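Local coordinates for luciferase-like enzymeAMP-CoA-ligase (Zophobas atratus, PDB 4W8O), which probably activates carboxylic acids with ATP as an AMP-forming CoA ligase of the luciferase-like ANL family, and comes from a nonluminescent mealworm, at residues Gln110-Leu115 against Met182-Gly187; Leu130-Leu135 against Thr151-Phe156. All coordinates share one frame; numbering follows the deposited sequence.

Contact 1 of 2, residues Gln110-Leu115 against Met182-Gly187; sequences QHLLSL and MFFSSG
Helix 106-116 packs on the C-terminal end of strand 179-184 in the mixed sheet of the AMP-binding domain, and L112, L115 and F184 make the contact. The F184 ring is the centre of it. L112 lays CD2 over one face of the ring, 4.0 Å from the centroid and 19° off the ring normal. This is a CH-pi contact. CD2 sits nearest F184 CD1, at 3.8 Å. The other methyl, L112 CD1, lies over the same face, toward the other ring edge, 4.0 Å from F184 CE2. The leucine fork therefore spans the ring. L115, one helical turn on, brings its CD1 to 3.9 Å from F184 CD1 and approaches the ring obliquely.

F184 has CG anti to its carbonyl carbon (chi1 -63°), which sends the ring from the strand toward the helix. Helix against sheet is the usual layering of the alpha/beta fold of ANL enzymes. V98 of the neighbouring strand 96-99 also touches F184, and L100 touches L112. Beyond F184 the strand gives way to a loop with S186, part of the pocket that holds a polyethylene glycol molecule in this crystal.

On the helix, S114 OG donates to H111 O at 2.6 Å, and L115 N donates to the same oxygen. L115 CG lies over one face of the H111 imidazole, while H111 NE2 is hydrogen-bonded to P192 O.

Contact 2 of 2, residues Leu130-Leu135 against Thr151-Phe156; sequences LIEKSL and TKHGTF
A histidine-carboxylate hydrogen bond joins helix 128-138 to the turn that leads into edge strand 154-155, with E132 and H153 as the pair. H153 NE2 donates to E132 OE2 at 2.9 Å. The bond is nearly straight, with an N-H...O angle of 172°. OE2 lies at the edge of the imidazole, in its plane, and takes the hydrogen on its anti lone pair, the one turned away from OE1. The carboxylate and ring planes are 56° apart, so the two groups are strongly twisted against each other.

E132 is extended beyond CG (chi2 176°), which carries its carboxylate out from the helix to the turn. K152 CB sits over one face of the H153 ring, 3.9 Å above its plane. K152 also runs past the glutamate, with CD 3.8 Å from E132 OE2. Its NZ is 4.8 Å from OE2, too far for a salt bridge, yet its charge may still favour the carboxylate. With E132 cut back to an alanine, H153 NE2 is likely to lose its acceptor and the ring to turn more freely.

H153 N is hydrogen-bonded to S150 OG. I144 of strand 143-147 touches both E132 and H153 from the sheet. Further along, T155 OG1 caps E158 N at the start of helix 156-159. The whole is a surface helix-to-loop tie at the edge of the parallel alpha/beta layer of the AMP-binding fold, where helix 128-138 connects strands 120-124 and 143-147 as a beta-alpha-beta crossover.

In the fold
From the N terminus, the chain passes strands 72-76 and 96-99 of the mixed sheet and enters helix 106-116, which supplies the first half of contact 1. It then passes through strand 120-124, helix 128-138, strand 143-147 and strand 154-155. Contact 2 closes a short loop here, with 15 residues between its segments. Only afterwards does strand 179-184 return to complete contact 1, so the shorter loop lies within the longer one. Both contacts reach the same sheet, contact 2 at its outer strand 154-155 and contact 1 further in. Their centres are about 20 Å apart. L113 CD1 lies 3.7 Å from L135 CD2, so helices 106-116 and 128-138 pack side by side and bring the contacts together.

Contact 1 of 2, residues Gln110-Leu115 against Met182-Gly187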
ATOM      1  N   GLN A 110     -14.335   6.729 -14.830  1.00 32.65           N
ATOM      2  CA  GLN A 110     -14.580   8.082 -15.335  1.00 33.97           C
ATOM      3  C   GLN A 110     -14.456   9.139 -14.254  1.00 32.31           C
ATOM      4  O   GLN A 110     -13.840  10.184 -14.458  1.00 33.44           O
ATOM      5  CB  GLN A 110     -15.982   8.208 -15.917  1.00 36.87           C
ATOM      6  CG  GLN A 110     -16.115   7.727 -17.333  1.00 40.27           C
ATOM      7  CD  GLN A 110     -17.493   7.998 -17.898  1.00 44.63           C
ATOM      8  OE1 GLN A 110     -18.153   8.965 -17.520  1.00 46.25           O
ATOM      9  NE2 GLN A 110     -17.930   7.150 -18.814  1.00 48.31           N
ATOM     10  N   HIS A 111     -15.103   8.892 -13.129  1.00 31.05           N
ATOM     11  CA  HIS A 111     -15.027   9.824 -12.016  1.00 30.82           C
ATOM     12  C   HIS A 111     -13.587   9.969 -11.499  1.00 29.70           C
ATOM     13  O   HIS A 111     -13.125  11.082 -11.258  1.00 30.40           O
ATOM     14  CB  HIS A 111     -15.946   9.391 -10.882  1.00 31.28           C
ATOM     15  CG  HIS A 111     -15.792  10.221  -9.648  1.00 31.70           C
ATOM     16  ND1 HIS A 111     -16.085  11.566  -9.620  1.00 33.10           N
ATOM     17  CD2 HIS A 111     -15.361   9.903  -8.406  1.00 31.60           C
ATOM     18  CE1 HIS A 111     -15.850  12.042  -8.410  1.00 33.71           C
ATOM     19  NE2 HIS A 111     -15.413  11.051  -7.653  1.00 33.15           N
ATOM     20  N   LEU A 112     -12.890   8.848 -11.340  1.00 28.65           N
ATOM     21  CA  LEU A 112     -11.524   8.865 -10.823  1.00 29.32           C
ATOM     22  C   LEU A 112     -10.598   9.638 -11.747  1.00 30.52           C
ATOM     23  O   LEU A 112      -9.805  10.448 -11.289  1.00 31.36           O
ATOM     24  CB  LEU A 112     -10.998   7.442 -10.596  1.00 28.99           C
ATOM     25  CG  LEU A 112     -11.786   6.585  -9.592  1.00 28.99           C
ATOM     26  CD1 LEU A 112     -11.029   5.313  -9.233  1.00 29.58           C
ATOM     27  CD2 LEU A 112     -12.148   7.377  -8.340  1.00 30.03           C
ATOM     28  N   LEU A 113     -10.718   9.402 -13.050  1.00 28.82           N
ATOM     29  CA  LEU A 113      -9.933  10.152 -14.031  1.00 29.22           C
ATOM     30  C   LEU A 113     -10.230  11.650 -13.972  1.00 30.32           C
ATOM     31  O   LEU A 113      -9.324  12.479 -14.116  1.00 29.97           O
ATOM     32  CB  LEU A 113     -10.173   9.613 -15.448  1.00 29.38           C
ATOM     33  CG  LEU A 113      -9.574   8.242 -15.778  1.00 28.92           C
ATOM     34  CD1 LEU A 113     -10.066   7.728 -17.126  1.00 29.44           C
ATOM     35  CD2 LEU A 113      -8.058   8.305 -15.755  1.00 28.88           C
ATOM     36  N   SER A 114     -11.496  11.995 -13.751  1.00 31.83           N
ATOM     37  CA  SER A 114     -11.899  13.395 -13.690  1.00 33.46           C
ATOM     38  C   SER A 114     -11.309  14.077 -12.456  1.00 32.93           C
ATOM     39  O   SER A 114     -11.063  15.277 -12.473  1.00 33.70           O
ATOM     40  CB  SER A 114     -13.429  13.523 -13.714  1.00 35.69           C
ATOM     41  OG  SER A 114     -14.001  13.237 -12.438  1.00 37.56           O
ATOM     42  N   LEU A 115     -11.077  13.310 -11.391  1.00 31.76           N
ATOM     43  CA  LEU A 115     -10.412  13.848 -10.205  1.00 31.89           C
ATOM     44  C   LEU A 115      -8.944  14.217 -10.460  1.00 30.97           C
ATOM     45  O   LEU A 115      -8.504  15.280 -10.048  1.00 32.04           O
ATOM     46  CB  LEU A 115     -10.468  12.857  -9.041  1.00 31.34           C
ATOM     47  CG  LEU A 115     -11.828  12.560  -8.421  1.00 32.31           C
ATOM     48  CD1 LEU A 115     -11.713  11.371  -7.481  1.00 32.23           C
ATOM     49  CD2 LEU A 115     -12.376  13.775  -7.689  1.00 33.62           C
ATOM     50  N   MET A 182      -1.002   9.293  -4.817  1.00 28.63           N
ATOM     51  CA  MET A 182      -2.417   9.530  -4.515  1.00 29.13           C
ATOM     52  C   MET A 182      -3.206   8.224  -4.364  1.00 28.88           C
ATOM     53  O   MET A 182      -2.860   7.211  -4.964  1.00 28.80           O
ATOM     54  CB  MET A 182      -3.075  10.424  -5.574  1.00 30.21           C
ATOM     55  CG  MET A 182      -2.557  11.856  -5.585  1.00 30.90           C
ATOM     56  SD  MET A 182      -3.405  12.989  -6.704  1.00 33.18           S
ATOM     57  CE  MET A 182      -2.884  12.339  -8.281  1.00 33.76           C
ATOM     58  N   PHE A 183      -4.236   8.267  -3.517  1.00 28.62           N
ATOM     59  CA  PHE A 183      -5.217   7.192  -3.369  1.00 29.41           C
ATOM     60  C   PHE A 183      -6.604   7.838  -3.393  1.00 30.19           C
ATOM     61  O   PHE A 183      -6.730   9.059  -3.545  1.00 30.62           O
ATOM     62  CB  PHE A 183      -4.996   6.402  -2.071  1.00 29.34           C
ATOM     63  CG  PHE A 183      -3.662   5.710  -2.007  1.00 28.85           C
ATOM     64  CD1 PHE A 183      -3.480   4.472  -2.590  1.00 28.99           C
ATOM     65  CD2 PHE A 183      -2.579   6.311  -1.372  1.00 28.23           C
ATOM     66  CE1 PHE A 183      -2.247   3.832  -2.547  1.00 28.72           C
ATOM     67  CE2 PHE A 183      -1.346   5.685  -1.335  1.00 28.09           C
ATOM     68  CZ  PHE A 183      -1.179   4.439  -1.919  1.00 28.22           C
ATOM     69  N   PHE A 184      -7.646   7.029  -3.272  1.00 31.44           N
ATOM     70  CA  PHE A 184      -9.004   7.534  -3.368  1.00 32.56           C
ATOM     71  C   PHE A 184      -9.808   7.243  -2.115  1.00 33.42           C
ATOM     72  O   PHE A 184      -9.793   6.124  -1.612  1.00 33.62           O
ATOM     73  CB  PHE A 184      -9.676   6.943  -4.593  1.00 33.38           C
ATOM     74  CG  PHE A 184      -9.006   7.334  -5.873  1.00 32.54           C
ATOM     75  CD1 PHE A 184      -9.149   8.614  -6.374  1.00 32.62           C
ATOM     76  CD2 PHE A 184      -8.209   6.433  -6.562  1.00 32.45           C
ATOM     77  CE1 PHE A 184      -8.528   8.987  -7.555  1.00 32.62           C
ATOM     78  CE2 PHE A 184      -7.582   6.800  -7.739  1.00 32.16           C
ATOM     79  CZ  PHE A 184      -7.749   8.075  -8.242  1.00 32.14           C
ATOM     80  N   SER A 185     -10.495   8.270  -1.621  1.00 34.01           N
ATOM     81  CA  SER A 185     -11.271   8.182  -0.406  1.00 35.03           C
ATOM     82  C   SER A 185     -12.462   7.268  -0.601  1.00 37.52           C
ATOM     83  O   SER A 185     -12.876   7.016  -1.728  1.00 38.28           O
ATOM     84  CB  SER A 185     -11.747   9.570   0.038  1.00 35.13           C
ATOM     85  OG  SER A 185     -12.737  10.086  -0.836  1.00 35.92           O
ATOM     86  N   SER A 186     -13.004   6.788   0.515  1.00 39.49           N
ATOM     87  CA  SER A 186     -14.173   5.924   0.521  1.00 42.46           C
ATOM     88  C   SER A 186     -15.000   6.224   1.758  1.00 44.02           C
ATOM     89  O   SER A 186     -15.212   5.352   2.599  1.00 44.79           O
ATOM     90  CB  SER A 186     -13.750   4.451   0.512  1.00 43.02           C
ATOM     91  OG  SER A 186     -12.875   4.168   1.599  1.00 43.00           O
ATOM     92  N   GLY A 187     -15.456   7.466   1.873  1.00 45.07           N
ATOM     93  CA  GLY A 187     -16.370   7.847   2.951  1.00 47.40           C
ATOM     94  C   GLY A 187     -17.700   7.120   2.826  1.00 49.30           C
ATOM     95  O   GLY A 187     -18.040   6.620   1.750  1.00 50.02           O
TER

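Contact 2 of 2, residues Leu130-Leu135 against Thr151-Phe156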
ATOM      1  N   LEU A 130     -11.827  -0.511 -21.299  1.00 34.95           N
ATOM      2  CA  LEU A 130     -12.330   0.177 -20.115  1.00 34.07           C
ATOM      3  C   LEU A 130     -11.795   1.613 -20.031  1.00 32.52           C
ATOM      4  O   LEU A 130     -12.561   2.563 -19.873  1.00 32.79           O
ATOM      5  CB  LEU A 130     -11.928  -0.614 -18.868  1.00 33.33           C
ATOM      6  CG  LEU A 130     -12.247  -0.013 -17.498  1.00 33.10           C
ATOM      7  CD1 LEU A 130     -13.754   0.093 -17.290  1.00 33.66           C
ATOM      8  CD2 LEU A 130     -11.603  -0.873 -16.425  1.00 32.78           C
ATOM      9  N   ILE A 131     -10.481   1.762 -20.153  1.00 31.53           N
ATOM     10  CA  ILE A 131      -9.848   3.075 -20.102  1.00 31.20           C
ATOM     11  C   ILE A 131     -10.261   3.962 -21.289  1.00 32.16           C
ATOM     12  O   ILE A 131     -10.579   5.129 -21.102  1.00 32.28           O
ATOM     13  CB  ILE A 131      -8.305   2.961 -20.052  1.00 30.30           C
ATOM     14  CG1 ILE A 131      -7.842   2.285 -18.757  1.00 30.00           C
ATOM     15  CG2 ILE A 131      -7.658   4.328 -20.167  1.00 30.27           C
ATOM     16  CD1 ILE A 131      -8.386   2.911 -17.492  1.00 29.74           C
ATOM     17  N   GLU A 132     -10.240   3.412 -22.499  1.00 33.66           N
ATOM     18  CA  GLU A 132     -10.678   4.150 -23.693  1.00 35.46           C
ATOM     19  C   GLU A 132     -12.108   4.686 -23.526  1.00 36.56           C
ATOM     20  O   GLU A 132     -12.383   5.852 -23.805  1.00 37.36           O
ATOM     21  CB  GLU A 132     -10.587   3.259 -24.946  1.00 36.95           C
ATOM     22  CG  GLU A 132      -9.163   2.966 -25.432  1.00 37.17           C
ATOM     23  CD  GLU A 132      -9.113   2.001 -26.617  1.00 39.68           C
ATOM     24  OE1 GLU A 132     -10.003   1.132 -26.751  1.00 41.63           O
ATOM     25  OE2 GLU A 132      -8.179   2.106 -27.435  1.00 40.92           O
ATOM     26  N   LYS A 133     -13.013   3.829 -23.066  1.00 37.25           N
ATOM     27  CA  LYS A 133     -14.409   4.225 -22.864  1.00 39.18           C
ATOM     28  C   LYS A 133     -14.542   5.294 -21.788  1.00 38.03           C
ATOM     29  O   LYS A 133     -15.316   6.245 -21.936  1.00 39.50           O
ATOM     30  CB  LYS A 133     -15.265   3.018 -22.486  1.00 40.58           C
ATOM     31  CG  LYS A 133     -15.523   2.072 -23.639  1.00 43.25           C
ATOM     32  CD  LYS A 133     -16.253   0.823 -23.176  1.00 44.96           C
ATOM     33  CE  LYS A 133     -16.440  -0.165 -24.318  1.00 47.49           C
ATOM     34  NZ  LYS A 133     -16.949  -1.471 -23.816  1.00 48.74           N
ATOM     35  N   SER A 134     -13.784   5.137 -20.710  1.00 35.92           N
ATOM     36  CA  SER A 134     -13.857   6.068 -19.592  1.00 35.80           C
ATOM     37  C   SER A 134     -13.366   7.452 -20.004  1.00 36.34           C
ATOM     38  O   SER A 134     -13.988   8.459 -19.664  1.00 37.19           O
ATOM     39  CB  SER A 134     -13.054   5.543 -18.401  1.00 34.34           C
ATOM     40  OG  SER A 134     -13.551   4.280 -17.957  1.00 34.79           O
ATOM     41  N   LEU A 135     -12.266   7.499 -20.751  1.00 36.36           N
ATOM     42  CA  LEU A 135     -11.727   8.768 -21.233  1.00 37.28           C
ATOM     43  C   LEU A 135     -12.704   9.442 -22.185  1.00 39.66           C
ATOM     44  O   LEU A 135     -12.905  10.653 -22.118  1.00 41.21           O
ATOM     45  CB  LEU A 135     -10.378   8.560 -21.932  1.00 36.45           C
ATOM     46  CG  LEU A 135      -9.198   8.236 -21.018  1.00 35.35           C
ATOM     47  CD1 LEU A 135      -8.013   7.750 -21.835  1.00 35.23           C
ATOM     48  CD2 LEU A 135      -8.805   9.444 -20.183  1.00 35.01           C
ATOM     49  N   THR A 151      -0.901  -0.718 -32.000  1.00 46.22           N
ATOM     50  CA  THR A 151      -0.644   0.179 -33.125  1.00 48.19           C
ATOM     51  C   THR A 151      -1.162   1.583 -32.811  1.00 46.77           C
ATOM     52  O   THR A 151      -0.557   2.587 -33.190  1.00 46.48           O
ATOM     53  CB  THR A 151      -1.355  -0.321 -34.395  1.00 50.78           C
ATOM     54  OG1 THR A 151      -0.890  -1.636 -34.715  1.00 52.92           O
ATOM     55  CG2 THR A 151      -1.082   0.602 -35.563  1.00 53.12           C
ATOM     56  N   LYS A 152      -2.300   1.627 -32.125  1.00 45.20           N
ATOM     57  CA  LYS A 152      -3.042   2.854 -31.883  1.00 45.08           C
ATOM     58  C   LYS A 152      -2.356   3.719 -30.825  1.00 42.70           C
ATOM     59  O   LYS A 152      -2.318   4.948 -30.938  1.00 40.89           O
ATOM     60  CB  LYS A 152      -4.452   2.480 -31.420  1.00 46.34           C
ATOM     61  CG  LYS A 152      -5.510   3.562 -31.534  1.00 47.87           C
ATOM     62  CD  LYS A 152      -6.806   3.083 -30.889  1.00 48.61           C
ATOM     63  CE  LYS A 152      -8.020   3.834 -31.405  1.00 50.81           C
ATOM     64  NZ  LYS A 152      -7.991   5.276 -31.033  1.00 50.37           N
ATOM     65  N   HIS A 153      -1.825   3.056 -29.799  1.00 41.21           N
ATOM     66  CA  HIS A 153      -1.174   3.716 -28.673  1.00 39.62           C
ATOM     67  C   HIS A 153       0.284   3.301 -28.588  1.00 39.90           C
ATOM     68  O   HIS A 153       0.708   2.345 -29.236  1.00 41.03           O
ATOM     69  CB  HIS A 153      -1.867   3.325 -27.370  1.00 38.26           C
ATOM     70  CG  HIS A 153      -3.358   3.454 -27.413  1.00 38.10           C
ATOM     71  ND1 HIS A 153      -4.002   4.672 -27.370  1.00 38.19           N
ATOM     72  CD2 HIS A 153      -4.332   2.517 -27.489  1.00 38.55           C
ATOM     73  CE1 HIS A 153      -5.307   4.479 -27.423  1.00 38.16           C
ATOM     74  NE2 HIS A 153      -5.533   3.180 -27.496  1.00 38.56           N
ATOM     75  N   GLY A 154       1.046   4.022 -27.771  1.00 38.89           N
ATOM     76  CA  GLY A 154       2.421   3.640 -27.455  1.00 38.56           C
ATOM     77  C   GLY A 154       2.450   2.379 -26.611  1.00 37.51           C
ATOM     78  O   GLY A 154       1.427   1.954 -26.083  1.00 36.54           O
ATOM     79  N   THR A 155       3.627   1.778 -26.492  1.00 38.12           N
ATOM     80  CA  THR A 155       3.783   0.528 -25.748  1.00 38.78           C
ATOM     81  C   THR A 155       4.843   0.673 -24.672  1.00 38.21           C
ATOM     82  O   THR A 155       5.734   1.519 -24.778  1.00 38.46           O
ATOM     83  CB  THR A 155       4.207  -0.624 -26.672  1.00 40.19           C
ATOM     84  OG1 THR A 155       5.500  -0.344 -27.222  1.00 41.38           O
ATOM     85  CG2 THR A 155       3.214  -0.794 -27.796  1.00 41.34           C
ATOM     86  N   PHE A 156       4.747  -0.166 -23.647  1.00 37.60           N
ATOM     87  CA  PHE A 156       5.727  -0.181 -22.571  1.00 37.38           C
ATOM     88  C   PHE A 156       7.111  -0.570 -23.094  1.00 39.54           C
ATOM     89  O   PHE A 156       8.120   0.011 -22.695  1.00 39.81           O
ATOM     90  CB  PHE A 156       5.289  -1.140 -21.455  1.00 36.44           C
ATOM     91  CG  PHE A 156       6.357  -1.404 -20.435  1.00 36.59           C
ATOM     92  CD1 PHE A 156       6.695  -0.437 -19.497  1.00 35.97           C
ATOM     93  CD2 PHE A 156       7.042  -2.609 -20.424  1.00 37.90           C
ATOM     94  CE1 PHE A 156       7.691  -0.674 -18.560  1.00 36.25           C
ATOM     95  CE2 PHE A 156       8.036  -2.851 -19.493  1.00 39.05           C
ATOM     96  CZ  PHE A 156       8.358  -1.884 -18.554  1.00 37.75           C
TER